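Local coordinates for protein Amuc_1100 (Akkermansia muciniphila, PDB 6KNY), which is of unknown function but is probably held in the membrane by a transmembrane helix, at residues 113-127 with 142-154. Residues are numbered along the deposited sequence; the frame is centred on the assembly and turned at random.
Sequences SVQAASTLGFELKAI and FIKVYRPQLPIET
Ala116 and Glu153 bring the backbones closest, CA to CA 5.5 Å, where the chain near the start of helix 117-134 meets the 3-10 segment 151-153; at Ile127 and Val145 the CA atoms are 9.1 Å apart. The chain thus leaves strand 141-146 and runs back along the helix toward its start. Glu123, Arg147 and Glu153 form a salt-bridge network joining the helix to the segment after the strand. Arg147 NH1 donates to Glu123 OE1 at 3.0 Å, on the syn side but 32° out of the carboxylate plane. The Glu123 carboxylate and the guanidinium stand nearly perpendicular, 85° apart. Glu123 gets there with CG anti to its backbone N (chi1 -167°) and the chain extended beyond. Arg147 also grips Glu153 end-on, NH1 to OE2 at 2.6 Å and NH2 to OE1. Leu150 N reaches Glu153 OE2 from the face opposite Arg147 NH1. Tyr107 OH hydrogen-bonds to Glu153 OE1, and Arg147 NE to Gly103 O. Leu120 CD2 lies against this network, 3.3 Å from Glu153 OE2. Thr119 CG2 meets Leu150 CD1 at 3.7 Å. Ile152 CD1 touches Gln115 O (3.4 Å), and Ile127 packs on Val145. An alanine in place of Arg147 would probably leave Glu123 and Glu153 as close like charges without their shared cation. One buried arginine therefore pairs two carboxylates, and probably offsets their mutual repulsion, while tying the turn to the helix.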
loop_
_atom_site.group_PDB
_atom_site.type_symbol
_atom_site.label_atom_id
_atom_site.label_comp_id
_atom_site.label_asym_id
_atom_site.label_seq_id
_atom_site.Cartn_x
_atom_site.Cartn_y
_atom_site.Cartn_z
ATOM N N SER A 113 3.040 17.858 -6.281
ATOM C CA SER A 113 2.467 18.805 -7.218
ATOM C C SER A 113 0.954 18.817 -7.102
ATOM O O SER A 113 0.325 17.845 -6.671
ATOM C CB SER A 113 2.874 18.450 -8.648
ATOM O OG SER A 113 1.993 17.472 -9.167
ATOM N N VAL A 114 0.378 19.953 -7.481
ATOM C CA VAL A 114 -1.063 20.134 -7.393
ATOM C C VAL A 114 -1.779 19.139 -8.301
ATOM O O VAL A 114 -2.864 18.640 -7.976
ATOM C CB VAL A 114 -1.401 21.597 -7.736
ATOM C CG1 VAL A 114 -2.754 21.699 -8.295
ATOM C CG2 VAL A 114 -1.265 22.464 -6.514
ATOM N N GLN A 115 -1.175 18.825 -9.445
ATOM C CA GLN A 115 -1.812 17.891 -10.372
ATOM C C GLN A 115 -1.798 16.452 -9.854
ATOM O O GLN A 115 -2.680 15.663 -10.211
ATOM C CB GLN A 115 -1.117 17.968 -11.734
ATOM C CG GLN A 115 -1.104 19.360 -12.351
ATOM C CD GLN A 115 0.041 20.245 -11.844
ATOM O OE1 GLN A 115 0.499 20.113 -10.705
ATOM N NE2 GLN A 115 0.491 21.168 -12.691
ATOM N N ALA A 116 -0.865 16.101 -8.968
ATOM C CA ALA A 116 -0.697 14.713 -8.551
ATOM C C ALA A 116 -1.396 14.367 -7.241
ATOM O O ALA A 116 -1.575 13.173 -6.959
ATOM C CB ALA A 116 0.801 14.387 -8.414
ATOM N N ALA A 117 -1.806 15.376 -6.449
ATOM C CA ALA A 117 -2.185 15.140 -5.055
ATOM C C ALA A 117 -3.319 14.133 -4.924
ATOM O O ALA A 117 -3.346 13.333 -3.980
ATOM C CB ALA A 117 -2.588 16.453 -4.387
ATOM N N SER A 118 -4.281 14.181 -5.838
ATOM C CA SER A 118 -5.482 13.357 -5.710
ATOM C C SER A 118 -5.186 11.891 -6.041
ATOM O O SER A 118 -5.680 10.975 -5.366
ATOM C CB SER A 118 -6.567 13.922 -6.624
ATOM O OG SER A 118 -7.670 13.047 -6.722
ATOM N N THR A 119 -4.395 11.658 -7.086
ATOM C CA THR A 119 -3.937 10.306 -7.403
ATOM C C THR A 119 -3.107 9.719 -6.258
ATOM O O THR A 119 -3.332 8.578 -5.825
ATOM C CB THR A 119 -3.158 10.355 -8.719
ATOM O OG1 THR A 119 -4.019 10.909 -9.736
ATOM C CG2 THR A 119 -2.670 8.969 -9.150
ATOM N N LEU A 120 -2.180 10.512 -5.710
ATOM C CA LEU A 120 -1.395 10.069 -4.558
ATOM C C LEU A 120 -2.258 9.762 -3.335
ATOM O O LEU A 120 -1.901 8.888 -2.525
ATOM C CB LEU A 120 -0.366 11.133 -4.196
ATOM C CG LEU A 120 0.714 11.333 -5.257
ATOM C CD1 LEU A 120 1.572 12.547 -4.931
ATOM C CD2 LEU A 120 1.578 10.081 -5.366
ATOM N N GLY A 121 -3.365 10.493 -3.146
ATOM C CA GLY A 121 -4.209 10.232 -1.986
ATOM C C GLY A 121 -4.909 8.892 -2.077
ATOM O O GLY A 121 -5.084 8.203 -1.076
ATOM N N PHE A 122 -5.323 8.509 -3.285
ATOM C CA PHE A 122 -5.841 7.162 -3.494
ATOM C C PHE A 122 -4.772 6.133 -3.154
ATOM O O PHE A 122 -5.025 5.187 -2.409
ATOM C CB PHE A 122 -6.297 6.981 -4.945
ATOM C CG PHE A 122 -6.496 5.540 -5.336
ATOM C CD1 PHE A 122 -7.668 4.871 -4.991
ATOM C CD2 PHE A 122 -5.506 4.840 -6.011
ATOM C CE1 PHE A 122 -7.846 3.530 -5.332
ATOM C CE2 PHE A 122 -5.687 3.511 -6.357
ATOM C CZ PHE A 122 -6.849 2.860 -6.025
ATOM N N GLU A 123 -3.560 6.321 -3.683
ATOM C CA GLU A 123 -2.486 5.352 -3.456
ATOM C C GLU A 123 -2.099 5.289 -1.988
ATOM O O GLU A 123 -1.892 4.205 -1.430
ATOM C CB GLU A 123 -1.269 5.692 -4.318
ATOM C CG GLU A 123 -0.275 4.558 -4.350
ATOM C CD GLU A 123 0.889 4.808 -5.277
ATOM O OE1 GLU A 123 1.235 5.988 -5.511
ATOM O OE2 GLU A 123 1.475 3.813 -5.749
ATOM N N LEU A 124 -2.010 6.450 -1.337
ATOM C CA LEU A 124 -1.704 6.482 0.088
ATOM C C LEU A 124 -2.787 5.790 0.912
ATOM O O LEU A 124 -2.479 5.042 1.846
ATOM C CB LEU A 124 -1.523 7.935 0.530
ATOM C CG LEU A 124 -1.425 8.215 2.038
ATOM C CD1 LEU A 124 -0.362 7.337 2.715
ATOM C CD2 LEU A 124 -1.176 9.712 2.302
ATOM N N LYS A 125 -4.064 6.029 0.592
ATOM C CA LYS A 125 -5.123 5.387 1.376
ATOM C C LYS A 125 -5.093 3.875 1.207
ATOM O O LYS A 125 -5.292 3.136 2.181
ATOM C CB LYS A 125 -6.507 5.938 0.993
ATOM C CG LYS A 125 -6.774 7.330 1.568
ATOM C CD LYS A 125 -7.804 7.355 2.737
ATOM C CE LYS A 125 -8.284 8.765 3.145
ATOM N NZ LYS A 125 -8.158 9.106 4.603
ATOM N N ALA A 126 -4.821 3.389 -0.012
ATOM C CA ALA A 126 -4.762 1.946 -0.245
ATOM C C ALA A 126 -3.565 1.311 0.466
ATOM O O ALA A 126 -3.696 0.257 1.112
ATOM C CB ALA A 126 -4.705 1.661 -1.750
ATOM N N ILE A 127 -2.388 1.931 0.347
ATOM C CA ILE A 127 -1.193 1.391 0.997
ATOM C C ILE A 127 -1.350 1.445 2.514
ATOM O O ILE A 127 -1.064 0.469 3.223
ATOM C CB ILE A 127 0.073 2.142 0.527
ATOM C CG1 ILE A 127 0.323 1.900 -0.966
ATOM C CG2 ILE A 127 1.311 1.713 1.380
ATOM C CD1 ILE A 127 1.476 2.739 -1.576
ATOM N N PHE A 142 8.700 -4.759 9.833
ATOM C CA PHE A 142 8.547 -4.191 8.499
ATOM C C PHE A 142 9.925 -3.716 8.055
ATOM O O PHE A 142 10.568 -2.924 8.756
ATOM C CB PHE A 142 7.560 -3.022 8.487
ATOM C CG PHE A 142 6.123 -3.422 8.672
ATOM C CD1 PHE A 142 5.445 -4.101 7.673
ATOM C CD2 PHE A 142 5.437 -3.087 9.838
ATOM C CE1 PHE A 142 4.105 -4.460 7.836
ATOM C CE2 PHE A 142 4.105 -3.440 10.007
ATOM C CZ PHE A 142 3.436 -4.126 9.007
ATOM N N ILE A 143 10.393 -4.212 6.918
ATOM C CA ILE A 143 11.742 -3.923 6.456
ATOM C C ILE A 143 11.748 -2.784 5.443
ATOM O O ILE A 143 12.628 -1.922 5.470
ATOM C CB ILE A 143 12.380 -5.205 5.873
ATOM C CG1 ILE A 143 12.520 -6.263 6.963
ATOM C CG2 ILE A 143 13.757 -4.893 5.226
ATOM C CD1 ILE A 143 12.927 -7.639 6.450
ATOM N N LYS A 144 10.762 -2.754 4.548
ATOM C CA LYS A 144 10.726 -1.681 3.566
ATOM C C LYS A 144 9.327 -1.586 2.968
ATOM O O LYS A 144 8.633 -2.596 2.820
ATOM C CB LYS A 144 11.809 -1.893 2.491
ATOM C CG LYS A 144 11.444 -2.685 1.258
ATOM C CD LYS A 144 12.625 -2.633 0.257
ATOM C CE LYS A 144 12.365 -3.428 -1.037
ATOM N NZ LYS A 144 13.623 -3.835 -1.769
ATOM N N VAL A 145 8.898 -0.355 2.702
ATOM C CA VAL A 145 7.765 -0.075 1.828
ATOM C C VAL A 145 8.316 0.855 0.763
ATOM O O VAL A 145 8.602 2.026 1.040
ATOM C CB VAL A 145 6.576 0.561 2.557
ATOM C CG1 VAL A 145 5.425 0.778 1.572
ATOM C CG2 VAL A 145 6.135 -0.322 3.726
ATOM N N TYR A 146 8.475 0.345 -0.449
ATOM C CA TYR A 146 9.125 1.081 -1.522
ATOM C C TYR A 146 8.120 1.295 -2.645
ATOM O O TYR A 146 7.510 0.332 -3.124
ATOM C CB TYR A 146 10.349 0.324 -2.030
ATOM C CG TYR A 146 10.809 0.819 -3.374
ATOM C CD1 TYR A 146 11.425 2.062 -3.504
ATOM C CD2 TYR A 146 10.617 0.054 -4.513
ATOM C CE1 TYR A 146 11.834 2.526 -4.745
ATOM C CE2 TYR A 146 11.028 0.508 -5.754
ATOM C CZ TYR A 146 11.635 1.742 -5.859
ATOM O OH TYR A 146 12.046 2.189 -7.081
ATOM N N ARG A 147 7.954 2.551 -3.053
ATOM C CA ARG A 147 6.904 2.941 -3.988
ATOM C C ARG A 147 7.498 3.806 -5.091
ATOM O O ARG A 147 7.789 4.992 -4.860
ATOM C CB ARG A 147 5.791 3.682 -3.253
ATOM C CG ARG A 147 4.687 4.266 -4.140
ATOM C CD ARG A 147 4.061 5.517 -3.468
ATOM N NE ARG A 147 4.940 6.683 -3.599
ATOM C CZ ARG A 147 4.853 7.586 -4.571
ATOM N NH1 ARG A 147 3.877 7.510 -5.475
ATOM N NH2 ARG A 147 5.726 8.583 -4.623
ATOM N N PRO A 148 7.697 3.259 -6.294
ATOM C CA PRO A 148 8.154 4.093 -7.417
ATOM C C PRO A 148 7.167 5.213 -7.713
ATOM O O PRO A 148 5.956 5.064 -7.537
ATOM C CB PRO A 148 8.238 3.107 -8.593
ATOM C CG PRO A 148 8.386 1.728 -7.956
ATOM C CD PRO A 148 7.671 1.821 -6.611
ATOM N N GLN A 149 7.692 6.350 -8.163
ATOM C CA GLN A 149 6.818 7.469 -8.504
ATOM C C GLN A 149 6.023 7.148 -9.753
ATOM O O GLN A 149 6.521 6.496 -10.674
ATOM C CB GLN A 149 7.622 8.752 -8.735
ATOM C CG GLN A 149 8.286 9.286 -7.479
ATOM C CD GLN A 149 9.179 10.481 -7.753
ATOM O OE1 GLN A 149 9.057 11.139 -8.792
ATOM N NE2 GLN A 149 10.106 10.750 -6.837
ATOM N N LEU A 150 4.786 7.629 -9.785
ATOM C CA LEU A 150 3.940 7.525 -10.948
ATOM C C LEU A 150 4.315 8.590 -11.967
ATOM O O LEU A 150 4.849 9.638 -11.610
ATOM C CB LEU A 150 2.477 7.693 -10.543
ATOM C CG LEU A 150 1.946 6.676 -9.536
ATOM C CD1 LEU A 150 0.518 7.059 -9.096
ATOM C CD2 LEU A 150 1.983 5.279 -10.150
ATOM N N PRO A 151 3.989 8.368 -13.244
ATOM C CA PRO A 151 4.244 9.414 -14.255
ATOM C C PRO A 151 3.607 10.759 -13.922
ATOM O O PRO A 151 4.232 11.794 -14.174
ATOM C CB PRO A 151 3.655 8.805 -15.537
ATOM C CG PRO A 151 3.814 7.315 -15.319
ATOM C CD PRO A 151 3.512 7.111 -13.850
ATOM N N ILE A 152 2.414 10.785 -13.319
ATOM C CA ILE A 152 1.793 12.063 -12.970
ATOM C C ILE A 152 2.588 12.839 -11.920
ATOM O O ILE A 152 2.371 14.041 -11.757
ATOM C CB ILE A 152 0.345 11.843 -12.484
ATOM C CG1 ILE A 152 -0.460 13.157 -12.497
ATOM C CG2 ILE A 152 0.347 11.217 -11.095
ATOM C CD1 ILE A 152 -1.889 12.974 -12.047
ATOM N N GLU A 153 3.528 12.208 -11.209
ATOM C CA GLU A 153 4.226 12.945 -10.160
ATOM C C GLU A 153 5.324 13.854 -10.692
ATOM O O GLU A 153 5.729 14.786 -9.987
ATOM C CB GLU A 153 4.821 11.990 -9.142
ATOM C CG GLU A 153 3.771 11.344 -8.306
ATOM C CD GLU A 153 4.361 10.341 -7.359
ATOM O OE1 GLU A 153 5.155 10.742 -6.487
ATOM O OE2 GLU A 153 4.003 9.162 -7.476
ATOM N N THR A 154 5.792 13.625 -11.913
ATOM C CA THR A 154 6.899 14.400 -12.449
ATOM C C THR A 154 6.403 15.639 -13.169
ATOM O O THR A 154 5.881 15.535 -14.279
ATOM C CB THR A 154 7.728 13.565 -13.422
ATOM O OG1 THR A 154 6.848 12.884 -14.326
ATOM C CG2 THR A 154 8.543 12.544 -12.651
HETATM O O HOH W 1 4.363 15.345 -7.202
#